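Local coordinates for protein chemotaxis transducer (Pseudomonas aeruginosa, PDB 6GCV) that senses nitrate as a chemoreceptor, binding the anion directly in its PilJ-type ligand-binding domain and thereby mediating nitrate chemotaxis, at residues Ser15-Thr20 with Glu71-Arg76; Glu19-Ala24 with Ser131-Arg136; Ala26-Ser31 with Glu121-Leu126; Gln40-Ala45 with Pro106-Asp111. All coordinates share one frame; numbering follows the deposited sequence. Where two conformers were deposited one is given.

Contact 1: Ser15-Thr20 with Glu71-Arg76; sequences SISPET and ERNVSR. With ACT (acetate ion), chain F.
S17 turns OG between its backbone N and carbonyl carbon (chi1 66°), facing the loop 71-76, while T20 swings OG1 anti to its own carbonyl carbon (chi1 -56°), back toward S17 and S75. S17 OG donates to N73 O at 2.6 Å, tilted from the carbonyl plane. S17 is the N-cap residue of helix 18-42: the same oxygen accepts T20 N at 3.1 Å, the capping bond, and T20 OG1 at 2.7 Å. T20 OG1 in turn receives S75 N at 2.8 Å, with an almost perfectly straight N-H (179°). The two hydroxyls thus relay from one loop amide to a loop carbonyl. N73 and V74 form a G1 beta bulge facing N69.
Alongside, E19 lays CG 3.3 Å from R72 O. Its OE2 is only a long partner for R72 NE, 3.9 Å away and well off the guanidinium plane; the NE proton instead points at acetate OXT (2.8 Å). E19 OE1 is taken by N22, and a water links E19 N to N73 OD1. The loop between helices 48-67 and 80-103 thereby clasps the start of helix 18-42, with R72 reaching D64 and S61 of helix 48-67 and I16 touching A137 of helix 112-137.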
loop_
_atom_site.group_PDB
_atom_site.type_symbol
_atom_site.label_atom_id
_atom_site.label_comp_id
_atom_site.label_asym_id
_atom_site.label_seq_id
_atom_site.Cartn_x
_atom_site.Cartn_y
_atom_site.Cartn_z
ATOM N N SER A 15 20.572 9.966 -5.965
ATOM C CA SER A 15 21.605 9.117 -6.598
ATOM C C SER A 15 21.005 7.836 -7.208
ATOM O O SER A 15 21.567 7.255 -8.133
ATOM C CB SER A 15 22.715 8.788 -5.597
ATOM O OG SER A 15 22.183 8.345 -4.371
ATOM N N ILE A 16 19.852 7.421 -6.707
ATOM C CA ILE A 16 19.123 6.299 -7.305
ATOM C C ILE A 16 17.972 6.843 -8.144
ATOM O O ILE A 16 17.529 7.976 -7.943
ATOM C CB ILE A 16 18.602 5.332 -6.226
ATOM C CG1 ILE A 16 17.531 6.008 -5.353
ATOM C CG2 ILE A 16 19.771 4.838 -5.390
ATOM C CD1 ILE A 16 16.914 5.124 -4.307
ATOM N N SER A 17 17.447 6.020 -9.049
ATOM C CA SER A 17 16.330 6.435 -9.868
ATOM C C SER A 17 15.076 6.589 -9.025
ATOM O O SER A 17 14.896 5.840 -8.055
ATOM C CB SER A 17 16.053 5.397 -10.948
ATOM O OG SER A 17 15.615 4.200 -10.353
ATOM N N PRO A 18 14.187 7.510 -9.421
ATOM C CA PRO A 18 12.902 7.601 -8.734
ATOM C C PRO A 18 12.155 6.280 -8.756
ATOM O O PRO A 18 11.445 5.975 -7.796
ATOM C CB PRO A 18 12.146 8.662 -9.538
ATOM C CG PRO A 18 13.212 9.505 -10.135
ATOM C CD PRO A 18 14.378 8.586 -10.410
ATOM N N GLU A 19 12.286 5.516 -9.846
ATOM C CA GLU A 19 11.592 4.243 -9.942
ATOM C C GLU A 19 12.048 3.269 -8.841
ATOM O O GLU A 19 11.260 2.453 -8.372
ATOM C CB GLU A 19 11.759 3.650 -11.331
ATOM C CG GLU A 19 11.244 2.229 -11.497
ATOM C CD GLU A 19 9.767 2.023 -11.360
ATOM O OE1 GLU A 19 9.015 2.900 -10.929
ATOM O OE2 GLU A 19 9.355 0.882 -11.688
ATOM N N THR A 20 13.314 3.357 -8.412
ATOM C CA THR A 20 13.782 2.488 -7.322
ATOM C C THR A 20 12.952 2.732 -6.046
ATOM O O THR A 20 12.494 1.798 -5.380
ATOM C CB THR A 20 15.279 2.700 -7.038
ATOM O OG1 THR A 20 16.020 2.498 -8.247
ATOM C CG2 THR A 20 15.791 1.788 -5.974
ATOM N N GLU A 71 16.511 -2.992 -16.942
ATOM C CA GLU A 71 15.368 -2.797 -17.829
ATOM C C GLU A 71 14.258 -2.029 -17.121
ATOM O O GLU A 71 13.617 -1.166 -17.717
ATOM C CB GLU A 71 14.829 -4.157 -18.327
ATOM C CG GLU A 71 13.662 -4.066 -19.311
ATOM C CD GLU A 71 12.287 -3.981 -18.650
ATOM O OE1 GLU A 71 12.146 -4.359 -17.467
ATOM O OE2 GLU A 71 11.334 -3.536 -19.326
ATOM N N ARG A 72 14.045 -2.346 -15.842
ATOM C CA ARG A 72 13.003 -1.716 -15.048
ATOM C C ARG A 72 13.457 -0.415 -14.376
ATOM O O ARG A 72 12.659 0.293 -13.768
ATOM C CB ARG A 72 12.523 -2.693 -13.985
ATOM C CG ARG A 72 11.181 -2.345 -13.394
ATOM C CD ARG A 72 10.771 -3.346 -12.321
ATOM N NE ARG A 72 9.425 -3.054 -11.853
ATOM C CZ ARG A 72 8.852 -3.604 -10.784
ATOM N NH1 ARG A 72 9.521 -4.452 -10.024
ATOM N NH2 ARG A 72 7.635 -3.246 -10.429
ATOM N N ASN A 73 14.741 -0.102 -14.492
ATOM C CA ASN A 73 15.318 1.094 -13.883
ATOM C C ASN A 73 15.236 1.048 -12.361
ATOM O O ASN A 73 14.884 2.063 -11.713
ATOM C CB ASN A 73 14.694 2.373 -14.447
ATOM C CG ASN A 73 15.524 3.601 -14.195
ATOM O OD1 ASN A 73 14.998 4.715 -14.213
ATOM N ND2 ASN A 73 16.816 3.420 -13.923
ATOM N N VAL A 74 15.515 -0.125 -11.810
ATOM C CA VAL A 74 15.624 -0.299 -10.373
ATOM C C VAL A 74 17.084 -0.522 -10.042
ATOM O O VAL A 74 17.703 -1.480 -10.515
ATOM C CB VAL A 74 14.771 -1.480 -9.860
ATOM C CG1 VAL A 74 15.012 -1.750 -8.386
ATOM C CG2 VAL A 74 13.287 -1.223 -10.103
ATOM N N SER A 75 17.627 0.364 -9.226
ATOM C CA SER A 75 19.025 0.311 -8.777
ATOM C C SER A 75 19.211 -0.699 -7.636
ATOM O O SER A 75 18.388 -0.755 -6.734
ATOM C CB SER A 75 19.440 1.717 -8.258
ATOM O OG SER A 75 19.099 2.776 -9.173
ATOM N N ARG A 76 20.318 -1.448 -7.630
ATOM C CA ARG A 76 20.671 -2.238 -6.446
ATOM C C ARG A 76 21.354 -1.256 -5.510
ATOM O O ARG A 76 22.268 -0.541 -5.904
ATOM C CB ARG A 76 21.614 -3.404 -6.784
ATOM C CG ARG A 76 22.003 -4.243 -5.560
ATOM C CD ARG A 76 23.035 -5.306 -5.883
ATOM N NE ARG A 76 24.231 -4.771 -6.525
ATOM C CZ ARG A 76 25.290 -4.276 -5.887
ATOM N NH1 ARG A 76 25.346 -4.236 -4.558
ATOM N NH2 ARG A 76 26.315 -3.820 -6.597
HETATM C C ACT F . 6.962 -2.260 -14.033
HETATM O O ACT F . 5.730 -2.194 -13.820
HETATM O OXT ACT F . 7.772 -1.455 -13.509
HETATM C CH3 ACT F . 7.485 -3.354 -14.927
HETATM O O HOH W 1 13.009 6.403 -12.620
HETATM O O HOH W 2 10.299 1.021 -14.834
#

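Contact 2: Glu19-Ala24 with Ser131-Arg136; sequences ETINVA and SLMSAR
M133 lays the end of its thioether against T20 and A24, which lie one turn apart on the facing side of helix 18-42. Its CE meets T20 CG2 at 3.6 Å, the two side chains crossing at about a right angle, and its SD sits 3.6 Å from A24 CB. The chain runs extended through chi2 and then bends at chi3 (66°), which lets the methyl group touch both residues. Farther back, I21 slides past M133 in the opposite direction; in the conformer described, one of two modelled, I21 CD1 lies 3.8 Å from M133 CB and 3.9 Å from S134 OG.
In the next shell, I82 of helix 80-103, L65 of helix 48-67 and M77 of the intervening loop also pack on M133, so this sulfur side chain sits buried where all four helices meet. T20 keeps its hydroxyl turned to S17 and S75, leaving its methyl for M133. On the outer side of helix 18-42, N22 OD1 accepts from R28 of the second subunit. The axes of segments 19-24 and 131-136 pass 10.3 Å apart at 166°, nearly antiparallel: first and last helices packed by apolar side chains, as in an antiparallel four-helix bundle.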
loop_
_atom_site.group_PDB
_atom_site.type_symbol
_atom_site.label_atom_id
_atom_site.label_comp_id
_atom_site.label_asym_id
_atom_site.label_seq_id
_atom_site.Cartn_x
_atom_site.Cartn_y
_atom_site.Cartn_z
ATOM N N GLU A 19 12.286 5.516 -9.846
ATOM C CA GLU A 19 11.592 4.243 -9.942
ATOM C C GLU A 19 12.048 3.269 -8.841
ATOM O O GLU A 19 11.260 2.453 -8.372
ATOM C CB GLU A 19 11.759 3.650 -11.331
ATOM C CG GLU A 19 11.244 2.229 -11.497
ATOM C CD GLU A 19 9.767 2.023 -11.360
ATOM O OE1 GLU A 19 9.015 2.900 -10.929
ATOM O OE2 GLU A 19 9.355 0.882 -11.688
ATOM N N THR A 20 13.314 3.357 -8.412
ATOM C CA THR A 20 13.782 2.488 -7.322
ATOM C C THR A 20 12.952 2.732 -6.046
ATOM O O THR A 20 12.494 1.798 -5.380
ATOM C CB THR A 20 15.279 2.700 -7.038
ATOM O OG1 THR A 20 16.020 2.498 -8.247
ATOM C CG2 THR A 20 15.791 1.788 -5.974
ATOM N N ILE A 21 12.762 4.008 -5.721
ATOM C CA ILE A 21 11.989 4.393 -4.545
ATOM C C ILE A 21 10.493 4.056 -4.737
ATOM O O ILE A 21 9.817 3.633 -3.804
ATOM C CB ILE A 21 12.216 5.877 -4.174
ATOM C CG1 ILE A 21 13.686 6.150 -3.847
ATOM C CG2 ILE A 21 11.320 6.302 -3.018
ATOM C CD1 ILE A 21 14.228 5.367 -2.679
ATOM N N ASN A 22 9.992 4.236 -5.953
ATOM C CA ASN A 22 8.615 3.863 -6.269
ATOM C C ASN A 22 8.346 2.384 -6.023
ATOM O O ASN A 22 7.349 2.013 -5.395
ATOM C CB ASN A 22 8.255 4.223 -7.703
ATOM C CG ASN A 22 6.817 3.930 -8.027
ATOM O OD1 ASN A 22 5.930 4.309 -7.265
ATOM N ND2 ASN A 22 6.571 3.218 -9.114
ATOM N N VAL A 23 9.257 1.535 -6.507
ATOM C CA VAL A 23 9.104 0.101 -6.370
ATOM C C VAL A 23 9.160 -0.311 -4.897
ATOM O O VAL A 23 8.349 -1.128 -4.441
ATOM C CB VAL A 23 10.140 -0.620 -7.246
ATOM C CG1 VAL A 23 10.318 -2.067 -6.873
ATOM C CG2 VAL A 23 9.764 -0.486 -8.709
ATOM N N ALA A 24 10.094 0.270 -4.154
ATOM C CA ALA A 24 10.169 -0.042 -2.730
ATOM C C ALA A 24 8.883 0.423 -1.993
ATOM O O ALA A 24 8.341 -0.288 -1.163
ATOM C CB ALA A 24 11.417 0.586 -2.124
ATOM N N SER A 131 12.485 4.218 4.140
ATOM C CA SER A 131 13.154 5.315 4.858
ATOM C C SER A 131 14.664 5.227 4.720
ATOM O O SER A 131 15.333 6.246 4.475
ATOM C CB SER A 131 12.784 5.282 6.330
ATOM O OG SER A 131 11.415 5.613 6.507
ATOM N N LEU A 132 15.219 4.037 4.895
ATOM C CA LEU A 132 16.679 3.889 4.769
ATOM C C LEU A 132 17.147 4.191 3.349
ATOM O O LEU A 132 18.207 4.812 3.133
ATOM C CB LEU A 132 17.102 2.476 5.158
ATOM C CG LEU A 132 16.949 2.118 6.630
ATOM C CD1 LEU A 132 17.204 0.623 6.779
ATOM C CD2 LEU A 132 17.906 2.889 7.509
ATOM N N MET A 133 16.387 3.713 2.374
ATOM C CA MET A 133 16.720 3.969 0.957
ATOM C C MET A 133 16.694 5.451 0.646
ATOM O O MET A 133 17.622 5.967 0.021
ATOM C CB MET A 133 15.792 3.208 0.031
ATOM C CG MET A 133 16.025 1.705 0.064
ATOM S SD MET A 133 14.759 0.785 -0.851
ATOM C CE MET A 133 15.079 1.320 -2.520
ATOM N N SER A 134 15.665 6.138 1.137
ATOM C CA SER A 134 15.537 7.561 0.880
ATOM C C SER A 134 16.625 8.357 1.578
ATOM O O SER A 134 17.141 9.312 1.032
ATOM C CB SER A 134 14.163 8.054 1.315
ATOM O OG SER A 134 13.220 7.527 0.446
ATOM N N ALA A 135 16.984 7.948 2.787
ATOM C CA ALA A 135 18.036 8.646 3.518
ATOM C C ALA A 135 19.356 8.633 2.728
ATOM O O ALA A 135 20.028 9.568 2.669
ATOM C CB ALA A 135 18.243 8.034 4.892
ATOM N N ARG A 136 19.595 7.413 2.161
ATOM C CA ARG A 136 20.869 7.270 1.414
ATOM C C ARG A 136 20.791 8.012 0.088
ATOM O O ARG A 136 21.756 8.635 -0.329
ATOM C CB ARG A 136 21.147 5.784 1.150
ATOM C CG ARG A 136 22.359 5.459 0.292
ATOM C CD ARG A 136 23.618 6.226 0.641
ATOM N NE ARG A 136 24.716 5.705 -0.157
ATOM C CZ ARG A 136 25.018 6.144 -1.366
ATOM N NH1 ARG A 136 24.348 7.164 -1.876
ATOM N NH2 ARG A 136 26.019 5.592 -2.035
#

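Contact 3: Ala26-Ser31 with Glu121-Leu126; sequences AQRMLS and ELLGEL. With NO3 (nitrate ion), chain D.
L126 wedges its isobutyl group against Q27 and S31, in the middle of the four-helix bundle where segments 26-31 and 121-126 run antiparallel (174°) with axes 9.1 Å apart. This side is enclosed: L126 CD1 lies 3.5 Å from Q27 O and CD2 3.9 Å from Q27 CB, and Y58 and V89 of the other two helices pack on it too. L122 CD2 meets S31 CB at 4.0 Å. S31 OG, set between its backbone N and carbonyl carbon (chi1 77°), donates back to R28 O and leaves CB facing the leucines.
The other side is polar and turned to the second subunit: partly exposed L123 covers R28 with one methyl, CD1 to CB 3.7 Å, and packs on M29 of the neighbouring chain. R28 slides past L126 and bends at chi3, carrying its guanidinium along the helix pair to N127 and, by NE and NH2, to a bound nitrate. N22 of the second subunit shares NH1 with N127, and G25 O also receives NE, which should fix the group's rotation. R28 of the second subunit binds the same anion, at the dimer interface. R28 NE reaches NO3 O3 obliquely; NH2 points straight at NO3 O1, 2.9 Å away (179°).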
loop_
_atom_site.group_PDB
_atom_site.type_symbol
_atom_site.label_atom_id
_atom_site.label_comp_id
_atom_site.label_asym_id
_atom_site.label_seq_id
_atom_site.Cartn_x
_atom_site.Cartn_y
_atom_site.Cartn_z
ATOM N N ALA A 26 5.910 0.809 -3.239
ATOM C CA ALA A 26 4.782 -0.019 -3.652
ATOM C C ALA A 26 4.745 -1.354 -2.907
ATOM O O ALA A 26 3.674 -1.934 -2.784
ATOM C CB ALA A 26 4.765 -0.211 -5.155
ATOM N N GLN A 27 5.889 -1.827 -2.405
ATOM C CA GLN A 27 5.868 -3.045 -1.587
ATOM C C GLN A 27 4.928 -2.879 -0.392
ATOM O O GLN A 27 4.284 -3.821 0.063
ATOM C CB GLN A 27 7.259 -3.399 -1.071
ATOM C CG GLN A 27 8.313 -3.727 -2.115
ATOM C CD GLN A 27 7.971 -4.975 -2.895
ATOM O OE1 GLN A 27 7.029 -4.982 -3.707
ATOM N NE2 GLN A 27 8.759 -6.050 -2.687
ATOM N N ARG A 28 4.937 -1.682 0.194
ATOM C CA ARG A 28 4.066 -1.383 1.324
ATOM C C ARG A 28 2.611 -1.638 0.943
ATOM O O ARG A 28 1.869 -2.360 1.632
ATOM C CB ARG A 28 4.217 0.072 1.777
ATOM C CG ARG A 28 5.638 0.471 2.189
ATOM C CD ARG A 28 5.719 1.922 2.644
ATOM N NE ARG A 28 5.407 2.836 1.542
ATOM C CZ ARG A 28 5.688 4.144 1.568
ATOM N NH1 ARG A 28 6.338 4.662 2.596
ATOM N NH2 ARG A 28 5.370 4.917 0.532
ATOM N N MET A 29 2.209 -1.083 -0.180
ATOM C CA MET A 29 0.856 -1.282 -0.684
ATOM C C MET A 29 0.576 -2.757 -0.965
ATOM O O MET A 29 -0.497 -3.260 -0.587
ATOM C CB MET A 29 0.654 -0.446 -1.937
ATOM C CG MET A 29 -0.707 -0.573 -2.583
ATOM S SD MET A 29 -0.884 -2.029 -3.653
ATOM C CE MET A 29 0.186 -1.582 -4.987
ATOM N N LEU A 30 1.529 -3.428 -1.628
ATOM C CA LEU A 30 1.249 -4.797 -2.023
ATOM C C LEU A 30 1.015 -5.684 -0.803
ATOM O O LEU A 30 0.162 -6.584 -0.840
ATOM C CB LEU A 30 2.367 -5.346 -2.904
ATOM C CG LEU A 30 2.472 -4.699 -4.292
ATOM C CD1 LEU A 30 3.781 -5.053 -4.945
ATOM C CD2 LEU A 30 1.324 -5.083 -5.202
ATOM N N SER A 31 1.773 -5.451 0.263
ATOM C CA SER A 31 1.577 -6.235 1.471
ATOM C C SER A 31 0.144 -6.164 1.982
ATOM O O SER A 31 -0.354 -7.127 2.559
ATOM C CB SER A 31 2.583 -5.810 2.557
ATOM O OG SER A 31 2.239 -4.580 3.201
ATOM N N GLU A 121 3.324 -5.630 11.096
ATOM C CA GLU A 121 4.748 -5.725 11.301
ATOM C C GLU A 121 5.505 -5.643 9.995
ATOM O O GLU A 121 6.490 -4.899 9.868
ATOM C CB GLU A 121 5.100 -7.015 12.067
ATOM C CG GLU A 121 6.590 -7.235 12.262
ATOM C CD GLU A 121 6.922 -8.509 13.000
ATOM O OE1 GLU A 121 6.047 -9.067 13.702
ATOM O OE2 GLU A 121 8.096 -8.924 12.924
ATOM N N LEU A 122 5.066 -6.424 9.011
ATOM C CA LEU A 122 5.724 -6.388 7.704
ATOM C C LEU A 122 5.655 -4.995 7.097
ATOM O O LEU A 122 6.634 -4.465 6.580
ATOM C CB LEU A 122 5.149 -7.430 6.751
ATOM C CG LEU A 122 5.697 -7.393 5.327
ATOM C CD1 LEU A 122 7.173 -7.651 5.316
ATOM C CD2 LEU A 122 4.999 -8.408 4.437
ATOM N N LEU A 123 4.462 -4.399 7.152
ATOM C CA LEU A 123 4.275 -3.039 6.639
ATOM C C LEU A 123 5.281 -2.073 7.269
ATOM O O LEU A 123 5.925 -1.278 6.558
ATOM C CB LEU A 123 2.825 -2.598 6.896
ATOM C CG LEU A 123 2.511 -1.161 6.548
ATOM C CD1 LEU A 123 2.767 -0.849 5.096
ATOM C CD2 LEU A 123 1.084 -0.847 6.931
ATOM N N GLY A 124 5.440 -2.182 8.584
ATOM C CA GLY A 124 6.385 -1.310 9.294
ATOM C C GLY A 124 7.808 -1.490 8.814
ATOM O O GLY A 124 8.552 -0.523 8.668
ATOM N N GLU A 125 8.205 -2.741 8.612
ATOM C CA GLU A 125 9.571 -3.015 8.146
ATOM C C GLU A 125 9.795 -2.604 6.711
ATOM O O GLU A 125 10.895 -2.174 6.361
ATOM C CB GLU A 125 9.968 -4.458 8.382
ATOM C CG GLU A 125 9.920 -4.825 9.869
ATOM C CD GLU A 125 10.880 -4.040 10.747
ATOM O OE1 GLU A 125 11.879 -3.467 10.272
ATOM O OE2 GLU A 125 10.647 -4.014 11.975
ATOM N N LEU A 126 8.751 -2.685 5.889
ATOM C CA LEU A 126 8.848 -2.166 4.540
ATOM C C LEU A 126 8.961 -0.657 4.540
ATOM O O LEU A 126 9.685 -0.075 3.749
ATOM C CB LEU A 126 7.647 -2.615 3.703
ATOM C CG LEU A 126 7.611 -4.097 3.378
ATOM C CD1 LEU A 126 6.234 -4.523 2.888
ATOM C CD2 LEU A 126 8.709 -4.467 2.393
HETATM N N NO3 D . 3.240 2.965 -1.405
HETATM O O1 NO3 D . 4.100 3.759 -1.823
HETATM O O2 NO3 D . 2.468 2.340 -2.231
HETATM O O3 NO3 D . 3.023 2.714 -0.174
#

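Contact 4: Gln40-Ala45 with Pro106-Asp111; sequences QLRLGA and PASQVD
R42, near the end of helix 18-42, has its CA 4.4 Å from P106 CA, and G44, with its positive phi of 81°, closes the helix in a Schellman motif while the loop 106-111 passes alongside without regular structure. R42 carries the contact. With CG anti to the backbone N (chi1 -166°) and the chain extended to NE, its guanidinium reaches across to the loop and grips S108 end-on with two nitrogens. NH1 donates to S108 OG at 3.0 Å and NH2 to S108 O at 2.9 Å; both acceptors lie near the guanidinium plane, although NH2 itself stands above the S108 carbonyl plane. V110 lies over one face, its CG2 3.5 Å from R42 CZ in the conformer described, one of two modelled. P106 O lies over the opposite face, displaced toward the rim. NH1 also serves V103 O, and S108 OG turns to Q102 O, with Q105 O also in hydrogen-bonding range, so the arginine ties the end of its own helix to both the end of helix 80-103 and the loop that follows.
Nearer the helix, the ring of P106 rests on the end of the turn, CG 3.4 Å from L41 O. A water bridges the backbones, donating to R42 O at 2.9 Å and to P106 O at 2.7 Å. Q40 NE2 bonds S116 of the second subunit. L41 packs on P48 and L51 of helix 48-67, close to the sodium ion bound by E37 and D47, while D111 caps the start of helix 112-137 through G114 N.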
loop_
_atom_site.group_PDB
_atom_site.type_symbol
_atom_site.label_atom_id
_atom_site.label_comp_id
_atom_site.label_asym_id
_atom_site.label_seq_id
_atom_site.Cartn_x
_atom_site.Cartn_y
_atom_site.Cartn_z
ATOM N N GLN A 40 -10.689 -11.867 1.543
ATOM C CA GLN A 40 -11.847 -12.028 0.680
ATOM C C GLN A 40 -12.046 -13.505 0.228
ATOM O O GLN A 40 -13.164 -14.004 0.152
ATOM C CB GLN A 40 -11.762 -11.089 -0.495
ATOM C CG GLN A 40 -13.065 -11.001 -1.265
ATOM C CD GLN A 40 -13.130 -9.754 -2.118
ATOM O OE1 GLN A 40 -12.564 -8.711 -1.764
ATOM N NE2 GLN A 40 -13.812 -9.843 -3.245
ATOM N N LEU A 41 -10.933 -14.165 -0.052
ATOM C CA LEU A 41 -10.955 -15.612 -0.294
ATOM C C LEU A 41 -11.467 -16.352 0.945
ATOM O O LEU A 41 -12.273 -17.303 0.812
ATOM C CB LEU A 41 -9.565 -16.122 -0.703
ATOM C CG LEU A 41 -9.192 -15.786 -2.157
ATOM C CD1 LEU A 41 -7.702 -15.757 -2.407
ATOM C CD2 LEU A 41 -9.859 -16.799 -3.115
ATOM N N ARG A 42 -11.057 -15.953 2.135
ATOM C CA ARG A 42 -11.573 -16.631 3.317
ATOM C C ARG A 42 -13.088 -16.539 3.433
ATOM O O ARG A 42 -13.750 -17.475 3.891
ATOM C CB ARG A 42 -10.897 -16.094 4.575
ATOM C CG ARG A 42 -11.143 -16.978 5.776
ATOM C CD ARG A 42 -10.254 -16.642 6.960
ATOM N NE ARG A 42 -10.364 -17.608 8.015
ATOM C CZ ARG A 42 -9.847 -18.841 7.973
ATOM N NH1 ARG A 42 -9.039 -19.183 6.991
ATOM N NH2 ARG A 42 -10.094 -19.675 8.964
ATOM N N LEU A 43 -13.625 -15.427 2.966
ATOM C CA LEU A 43 -15.060 -15.149 2.931
ATOM C C LEU A 43 -15.791 -15.816 1.773
ATOM O O LEU A 43 -16.991 -15.732 1.686
ATOM C CB LEU A 43 -15.291 -13.625 2.904
ATOM C CG LEU A 43 -15.017 -12.921 4.241
ATOM C CD1 LEU A 43 -14.692 -11.442 4.022
ATOM C CD2 LEU A 43 -16.201 -13.084 5.165
ATOM N N GLY A 44 -15.071 -16.485 0.873
ATOM C CA GLY A 44 -15.712 -17.206 -0.246
ATOM C C GLY A 44 -16.090 -16.331 -1.409
ATOM O O GLY A 44 -16.872 -16.778 -2.272
ATOM N N ALA A 45 -15.550 -15.102 -1.465
ATOM C CA ALA A 45 -15.873 -14.172 -2.551
ATOM C C ALA A 45 -14.651 -13.658 -3.266
ATOM O O ALA A 45 -14.681 -12.593 -3.884
ATOM C CB ALA A 45 -16.716 -13.014 -2.036
ATOM N N PRO A 106 -10.884 -21.199 3.105
ATOM C CA PRO A 106 -11.993 -20.987 4.033
ATOM C C PRO A 106 -12.084 -21.937 5.190
ATOM O O PRO A 106 -12.586 -21.564 6.240
ATOM C CB PRO A 106 -13.222 -21.041 3.132
ATOM C CG PRO A 106 -12.702 -20.562 1.809
ATOM C CD PRO A 106 -11.332 -21.186 1.708
ATOM N N ALA A 107 -11.676 -23.186 4.986
ATOM C CA ALA A 107 -11.834 -24.239 5.985
ATOM C C ALA A 107 -10.615 -24.462 6.840
ATOM O O ALA A 107 -10.579 -25.409 7.621
ATOM C CB ALA A 107 -12.260 -25.545 5.330
ATOM N N SER A 108 -9.597 -23.597 6.733
ATOM C CA SER A 108 -8.395 -23.771 7.557
ATOM C C SER A 108 -8.542 -23.256 8.976
ATOM O O SER A 108 -9.475 -22.510 9.301
ATOM C CB SER A 108 -7.212 -23.087 6.890
ATOM O OG SER A 108 -7.383 -21.677 7.035
ATOM N N GLN A 109 -7.603 -23.642 9.812
ATOM C CA GLN A 109 -7.466 -23.104 11.158
ATOM C C GLN A 109 -6.395 -22.039 11.139
ATOM O O GLN A 109 -5.254 -22.320 10.756
ATOM C CB GLN A 109 -7.040 -24.203 12.142
ATOM C CG GLN A 109 -8.010 -25.370 12.150
ATOM C CD GLN A 109 -9.432 -25.011 12.529
ATOM O OE1 GLN A 109 -9.657 -24.180 13.403
ATOM N NE2 GLN A 109 -10.402 -25.629 11.867
ATOM N N VAL A 110 -6.733 -20.817 11.548
ATOM C CA VAL A 110 -5.762 -19.719 11.576
ATOM C C VAL A 110 -6.041 -18.828 12.756
ATOM O O VAL A 110 -7.118 -18.877 13.350
ATOM C CB VAL A 110 -5.797 -18.845 10.308
ATOM C CG1 VAL A 110 -5.489 -19.634 9.069
ATOM C CG2 VAL A 110 -7.146 -18.197 10.163
ATOM N N ASP A 111 -5.069 -17.988 13.079
ATOM C CA ASP A 111 -5.232 -16.948 14.104
ATOM C C ASP A 111 -5.321 -15.611 13.374
ATOM O O ASP A 111 -4.295 -15.077 12.948
ATOM C CB ASP A 111 -4.029 -16.980 15.039
ATOM C CG ASP A 111 -4.048 -15.871 16.077
ATOM O OD1 ASP A 111 -4.953 -15.022 16.063
ATOM O OD2 ASP A 111 -3.107 -15.878 16.908
HETATM O O HOH W 3 -14.172 -19.343 6.106
#

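All four contacts use helix 18-42, met successively from its start to its end. Contacts 1 and 2 adjoin at one end of the bundle, their centres 9 Å apart, sharing E19 and T20. Contact 3 follows about 13 Å from contact 2, on the same pair of antiparallel helices, near the spatial centre of the chain and at the dimer interface with its nitrate. Contact 4 closes the opposite end, 37 Å from contact 1 between centres. Along the chain, the partner segments of contacts 4, 3 and 2 come in reverse order, whereas contact 1 crosses contacts 3 and 4. Loops thus clasp helix 18-42 at both ends, and helix 112-137 lines it between.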